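Local coordinates for protein putative S41 protease (Bacteroides fragilis NCTC 9343, PDB 3K50) that is probably a peptidase of family S41, inferred to cleave peptide bonds through a core domain related to the ClpP/crotonase fold, at residues Asn195-Gly200 against Gly303-Val308; Leu275-Glu280 against Asn313-Val318. All coordinates share one frame; numbering follows the deposited sequence.

Contact 1: Asn195-Gly200 against Gly303-Val308; sequences NEFKAG and GAAEMV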
loop_
_atom_site.group_PDB
_atom_site.type_symbol
_atom_site.label_atom_id
_atom_site.label_comp_id
_atom_site.label_asym_id
_atom_site.label_seq_id
_atom_site.Cartn_x
_atom_site.Cartn_y
_atom_site.Cartn_z
ATOM N N ASN A 195 2.414 1.552 -5.671
ATOM C CA ASN A 195 2.341 1.684 -4.196
ATOM C C ASN A 195 1.110 2.322 -3.586
ATOM O O ASN A 195 0.983 2.313 -2.388
ATOM C CB ASN A 195 3.607 2.418 -3.692
ATOM C CG ASN A 195 4.024 1.984 -2.284
ATOM O OD1 ASN A 195 4.024 0.811 -1.980
ATOM N ND2 ASN A 195 4.329 2.939 -1.429
ATOM N N GLU A 196 0.207 2.851 -4.406
ATOM C CA GLU A 196 -0.953 3.528 -3.892
ATOM C C GLU A 196 -1.970 3.676 -4.998
ATOM O O GLU A 196 -1.619 4.038 -6.109
ATOM C CB GLU A 196 -0.563 4.925 -3.363
ATOM C CG GLU A 196 -1.627 5.559 -2.617
ATOM C CD GLU A 196 -1.328 6.995 -2.204
ATOM O OE1 GLU A 196 -0.321 7.586 -2.644
ATOM O OE2 GLU A 196 -2.150 7.527 -1.436
ATOM N N PHE A 197 -3.230 3.336 -4.701
ATOM C CA PHE A 197 -4.308 3.521 -5.668
ATOM C C PHE A 197 -4.773 4.984 -5.589
ATOM O O PHE A 197 -5.781 5.320 -4.942
ATOM C CB PHE A 197 -5.455 2.525 -5.400
ATOM C CG PHE A 197 -5.078 1.086 -5.694
ATOM C CD1 PHE A 197 -4.322 0.375 -4.821
ATOM C CD2 PHE A 197 -5.493 0.467 -6.858
ATOM C CE1 PHE A 197 -3.948 -0.930 -5.104
ATOM C CE2 PHE A 197 -5.126 -0.832 -7.146
ATOM C CZ PHE A 197 -4.338 -1.527 -6.267
ATOM N N LYS A 198 -4.072 5.838 -6.306
ATOM C CA LYS A 198 -4.337 7.266 -6.301
ATOM C C LYS A 198 -4.238 7.766 -7.742
ATOM O O LYS A 198 -3.262 7.487 -8.409
ATOM C CB LYS A 198 -3.308 7.935 -5.380
ATOM C CG LYS A 198 -3.692 9.359 -4.985
ATOM C CD LYS A 198 -2.678 9.936 -4.060
ATOM C CE LYS A 198 -2.975 11.359 -3.694
ATOM N NZ LYS A 198 -1.884 11.829 -2.796
ATOM N N ALA A 199 -5.238 8.508 -8.195
ATOM C CA ALA A 199 -5.384 8.873 -9.574
ATOM C C ALA A 199 -4.470 10.006 -9.975
ATOM O O ALA A 199 -3.972 9.994 -11.079
ATOM C CB ALA A 199 -6.885 9.189 -9.889
ATOM N N GLY A 200 -4.216 10.952 -9.062
ATOM C CA GLY A 200 -3.364 12.098 -9.335
ATOM C C GLY A 200 -3.073 12.893 -8.056
ATOM O O GLY A 200 -3.618 12.557 -6.975
ATOM N N GLY A 303 -7.120 -3.240 1.393
ATOM C CA GLY A 303 -8.218 -2.518 0.752
ATOM C C GLY A 303 -8.389 -2.636 -0.732
ATOM O O GLY A 303 -8.670 -3.703 -1.263
ATOM N N ALA A 304 -8.229 -1.534 -1.433
ATOM C CA ALA A 304 -8.245 -1.591 -2.883
ATOM C C ALA A 304 -7.250 -2.641 -3.407
ATOM O O ALA A 304 -7.532 -3.327 -4.398
ATOM C CB ALA A 304 -7.957 -0.175 -3.475
ATOM N N ALA A 305 -6.086 -2.778 -2.747
ATOM C CA ALA A 305 -5.050 -3.726 -3.162
ATOM C C ALA A 305 -5.619 -5.155 -3.072
ATOM O O ALA A 305 -5.392 -5.984 -3.923
ATOM C CB ALA A 305 -3.814 -3.574 -2.296
ATOM N N GLU A 306 -6.401 -5.394 -2.050
ATOM C CA GLU A 306 -7.036 -6.703 -1.817
ATOM C C GLU A 306 -8.206 -6.937 -2.754
ATOM O O GLU A 306 -8.493 -8.079 -3.142
ATOM C CB GLU A 306 -7.470 -6.817 -0.382
ATOM C CG GLU A 306 -6.306 -6.859 0.608
ATOM C CD GLU A 306 -6.758 -6.871 2.046
ATOM O OE1 GLU A 306 -7.107 -5.773 2.580
ATOM O OE2 GLU A 306 -6.731 -7.969 2.653
HETATM N N MSE A 307 -8.862 -5.859 -3.126
HETATM C CA MSE A 307 -9.957 -5.898 -4.126
HETATM C C MSE A 307 -9.462 -6.385 -5.474
HETATM O O MSE A 307 -10.155 -7.135 -6.154
HETATM C CB MSE A 307 -10.581 -4.510 -4.247
HETATM C CG MSE A 307 -11.700 -4.311 -5.329
HETATM SE SE MSE A 307 -11.094 -4.264 -7.232
HETATM C CE MSE A 307 -12.523 -3.065 -8.214
ATOM N N VAL A 308 -8.249 -5.997 -5.843
ATOM C CA VAL A 308 -7.675 -6.423 -7.083
ATOM C C VAL A 308 -7.477 -7.909 -7.068
ATOM O O VAL A 308 -7.782 -8.617 -8.038
ATOM C CB VAL A 308 -6.303 -5.719 -7.351
ATOM C CG1 VAL A 308 -5.605 -6.394 -8.524
ATOM C CG2 VAL A 308 -6.544 -4.240 -7.561
#
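The ring of Phe-197 lies against the first turn of helix 304-312 and the start of the next, in the S41 peptidase domain, whose family belongs to the ClpP/crotonase clan. The loop after strand 187-194 carries Phe-197. Ala-304 CB sits over one face, 4.1 Å from the ring centroid and 22° off the normal, a CH-pi contact displaced toward the CG side of the ring. CE1, CZ and CE2 of the ring lie along Ala-305 and Val-308. CE1 of Phe-197 comes to 3.6 Å from CA of Ala-305, so backbone as well as methyl takes part, while CE2 approaches Val-308 CG2 at 3.7 Å, obliquely to the ring. That valine branch points at the phenyl because it lies beside the backbone N, with CG1 taking the anti position (chi1 169°).

Phe-197 is the centre of an inverse gamma turn, closed by a weak bond of 3.0 Å from Lys-198 N to Glu-196 O, and its backbone is also bonded to Gly-236 and Ser-238. Helix 239-249 packs on the same ring through Cys-241, Ala-242 and Leu-245, so the phenyl joins two helices.

Gly-303, with positive phi, is at the N-cap of helix 304-312, and its N donates to the carboxylate of Glu-306, three residues on. The buried carboxylate is fixed by further bonds with Thr-325 and the backbone N atoms of Gly-327 and Glu-328; Glu-306 OE1 accepts from Gly-303 N at 2.8 Å through its lone pair anti to the other oxygen.

Contact 2: Leu275-Glu280 against Asn313-Val318; sequences LTFNPE and NPYMKV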
loop_
_atom_site.group_PDB
_atom_site.type_symbol
_atom_site.label_atom_id
_atom_site.label_comp_id
_atom_site.label_asym_id
_atom_site.label_seq_id
_atom_site.Cartn_x
_atom_site.Cartn_y
_atom_site.Cartn_z
ATOM N N LEU A 275 -19.010 -2.336 -11.454
ATOM C CA LEU A 275 -17.797 -2.042 -12.239
ATOM C C LEU A 275 -17.500 -3.235 -13.135
ATOM O O LEU A 275 -17.556 -4.405 -12.718
ATOM C CB LEU A 275 -16.625 -1.756 -11.323
ATOM C CG LEU A 275 -16.818 -0.613 -10.288
ATOM C CD1 LEU A 275 -15.616 -0.425 -9.486
ATOM C CD2 LEU A 275 -17.258 0.744 -10.967
ATOM N N THR A 276 -17.172 -2.934 -14.379
ATOM C CA THR A 276 -16.745 -3.934 -15.321
ATOM C C THR A 276 -15.274 -3.800 -15.722
ATOM O O THR A 276 -14.605 -2.804 -15.404
ATOM C CB THR A 276 -17.547 -3.808 -16.636
ATOM O OG1 THR A 276 -17.184 -2.566 -17.312
ATOM C CG2 THR A 276 -19.032 -3.884 -16.357
ATOM N N PHE A 277 -14.780 -4.823 -16.423
ATOM C CA PHE A 277 -13.527 -4.716 -17.116
ATOM C C PHE A 277 -13.919 -3.765 -18.257
ATOM O O PHE A 277 -14.614 -4.159 -19.185
ATOM C CB PHE A 277 -13.029 -6.057 -17.640
ATOM C CG PHE A 277 -12.570 -7.043 -16.574
ATOM C CD1 PHE A 277 -11.325 -6.953 -16.008
ATOM C CD2 PHE A 277 -13.353 -8.118 -16.243
ATOM C CE1 PHE A 277 -10.896 -7.879 -15.063
ATOM C CE2 PHE A 277 -12.934 -9.030 -15.340
ATOM C CZ PHE A 277 -11.719 -8.924 -14.734
ATOM N N ASN A 278 -13.513 -2.496 -18.178
ATOM C CA ASN A 278 -14.021 -1.471 -19.112
ATOM C C ASN A 278 -12.961 -0.963 -20.076
ATOM O O ASN A 278 -12.143 -0.119 -19.708
ATOM C CB ASN A 278 -14.616 -0.325 -18.292
ATOM C CG ASN A 278 -15.304 0.725 -19.121
ATOM O OD1 ASN A 278 -15.286 0.743 -20.378
ATOM N ND2 ASN A 278 -15.942 1.638 -18.408
ATOM N N PRO A 279 -13.015 -1.427 -21.333
ATOM C CA PRO A 279 -11.963 -1.081 -22.265
ATOM C C PRO A 279 -11.877 0.391 -22.642
ATOM O O PRO A 279 -10.812 0.855 -23.070
ATOM C CB PRO A 279 -12.249 -1.983 -23.482
ATOM C CG PRO A 279 -13.736 -2.203 -23.442
ATOM C CD PRO A 279 -14.059 -2.274 -21.952
ATOM N N GLU A 280 -12.943 1.156 -22.418
ATOM C CA GLU A 280 -12.877 2.605 -22.679
ATOM C C GLU A 280 -11.970 3.326 -21.653
ATOM O O GLU A 280 -11.596 4.468 -21.855
ATOM C CB GLU A 280 -14.267 3.223 -22.644
ATOM C CG GLU A 280 -15.092 3.049 -23.914
ATOM C CD GLU A 280 -15.654 1.674 -24.104
ATOM O OE1 GLU A 280 -16.127 1.082 -23.105
ATOM O OE2 GLU A 280 -15.659 1.194 -25.273
ATOM N N ASN A 313 -9.312 -12.921 -9.180
ATOM C CA ASN A 313 -9.362 -14.391 -8.865
ATOM C C ASN A 313 -10.263 -15.251 -9.737
ATOM O O ASN A 313 -9.830 -16.318 -10.184
ATOM C CB ASN A 313 -9.723 -14.678 -7.370
ATOM C CG ASN A 313 -8.483 -14.886 -6.479
ATOM O OD1 ASN A 313 -7.447 -15.302 -6.984
ATOM N ND2 ASN A 313 -8.606 -14.671 -5.145
ATOM N N PRO A 314 -11.526 -14.855 -9.914
ATOM C CA PRO A 314 -12.452 -15.642 -10.761
ATOM C C PRO A 314 -12.138 -15.671 -12.246
ATOM O O PRO A 314 -12.669 -16.513 -12.948
ATOM C CB PRO A 314 -13.790 -14.908 -10.595
ATOM C CG PRO A 314 -13.645 -14.085 -9.388
ATOM C CD PRO A 314 -12.223 -13.745 -9.251
ATOM N N TYR A 315 -11.302 -14.753 -12.719
ATOM C CA TYR A 315 -11.053 -14.621 -14.146
ATOM C C TYR A 315 -9.677 -15.024 -14.669
ATOM O O TYR A 315 -9.488 -15.048 -15.872
ATOM C CB TYR A 315 -11.235 -13.163 -14.523
ATOM C CG TYR A 315 -12.650 -12.721 -14.489
ATOM C CD1 TYR A 315 -13.519 -13.096 -15.502
ATOM C CD2 TYR A 315 -13.145 -11.923 -13.442
ATOM C CE1 TYR A 315 -14.859 -12.696 -15.481
ATOM C CE2 TYR A 315 -14.507 -11.540 -13.406
ATOM C CZ TYR A 315 -15.331 -11.899 -14.456
ATOM O OH TYR A 315 -16.637 -11.513 -14.480
HETATM N N MSE A 316 -8.728 -15.228 -13.770
HETATM C CA MSE A 316 -7.366 -15.534 -14.148
HETATM C C MSE A 316 -6.698 -16.204 -12.937
HETATM O O MSE A 316 -7.294 -16.270 -11.834
HETATM C CB MSE A 316 -6.641 -14.254 -14.666
HETATM C CG MSE A 316 -6.421 -13.179 -13.702
HETATM SE SE MSE A 316 -5.742 -11.485 -14.437
HETATM C CE MSE A 316 -3.956 -11.830 -15.356
ATOM N N LYS A 317 -5.522 -16.794 -13.188
ATOM C CA LYS A 317 -4.712 -17.419 -12.159
ATOM C C LYS A 317 -3.906 -16.323 -11.474
ATOM O O LYS A 317 -3.059 -15.598 -12.106
ATOM C CB LYS A 317 -3.767 -18.493 -12.767
ATOM C CG LYS A 317 -2.920 -19.252 -11.700
ATOM C CD LYS A 317 -2.020 -20.329 -12.383
ATOM C CE LYS A 317 -1.069 -21.074 -11.436
ATOM N NZ LYS A 317 0.014 -21.748 -12.253
ATOM N N VAL A 318 -4.177 -16.159 -10.195
ATOM C CA VAL A 318 -3.565 -15.127 -9.377
ATOM C C VAL A 318 -2.680 -15.870 -8.360
ATOM O O VAL A 318 -3.180 -16.695 -7.622
ATOM C CB VAL A 318 -4.635 -14.291 -8.638
ATOM C CG1 VAL A 318 -3.973 -13.230 -7.758
ATOM C CG2 VAL A 318 -5.545 -13.629 -9.606
#
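Phe-277 and Tyr-315 make this contact between them, one aromatic ring driven edge-on into the face of the other. The chain comes to it along the end of strand 273-276. There Leu-275 is paired through its backbone with strand 258-263 and packs on Leu-262, and Thr-276 offers its carbonyl oxygen to Gln-243 NE2 of helix 239-249.

At Phe-277 the strand has ended, and the side chain reaches across to segment 313-318, which leads into strand 317-322. Its leading edge is CE2 and CZ. CE2 stands 3.4 Å above the Tyr-315 ring plane, over the CD2-CE2 side of that ring, 3.5 Å from Tyr-315 CD2. The planes meet at 89° and the centroids are 4.9 Å apart, a clean T-shaped pair with Phe-277 as the stem. Chi1 of -70° puts the Phe-277 CG anti to its carbonyl carbon, carrying the ring toward Tyr-315, and the two side chains run past each other in opposite senses. The tyrosine is tethered at its far end by a hydrogen bond from OH to Leu-258 O, which probably restricts the tilt of its ring. Ala-250, Leu-259 and Leu-312 also touch the Phe-277 side chain.

Next, Asn-278 turns the chain: its N is bonded to Thr-247 OG1, and its OD1 accepts from Glu-280 N at 3.1 Å, the donor lying above the carbonyl plane. This is an Asx turn. As a whole, the contact clips the end of an antiparallel strand to the connection between helix and strand in a beta-alpha-beta crossover, in which parallel neighbours 292-297 and 317-322 are linked through helix 304-312.

How the contacts relate
Along the chain the segments alternate, 195-200, 275-280, 303-308 and 313-318, so the two contacts cross along the chain, all within the S41 peptidase region. Their centres lie about 15 Å apart. Helix 304-312 connects them: contact 1 packs on its start, near the middle of the molecule, and contact 2 uses residues 313-318, which follow in the chain, farther out. Between them Met-307 CE comes within 4.3 Å of Leu-275 CD1, a direct packing touch, and Met-307 also rests on strand 258-263. The helix is thus packed against the loop after strand 187-194 near its start and, from Met-307 onward, against the antiparallel sheet.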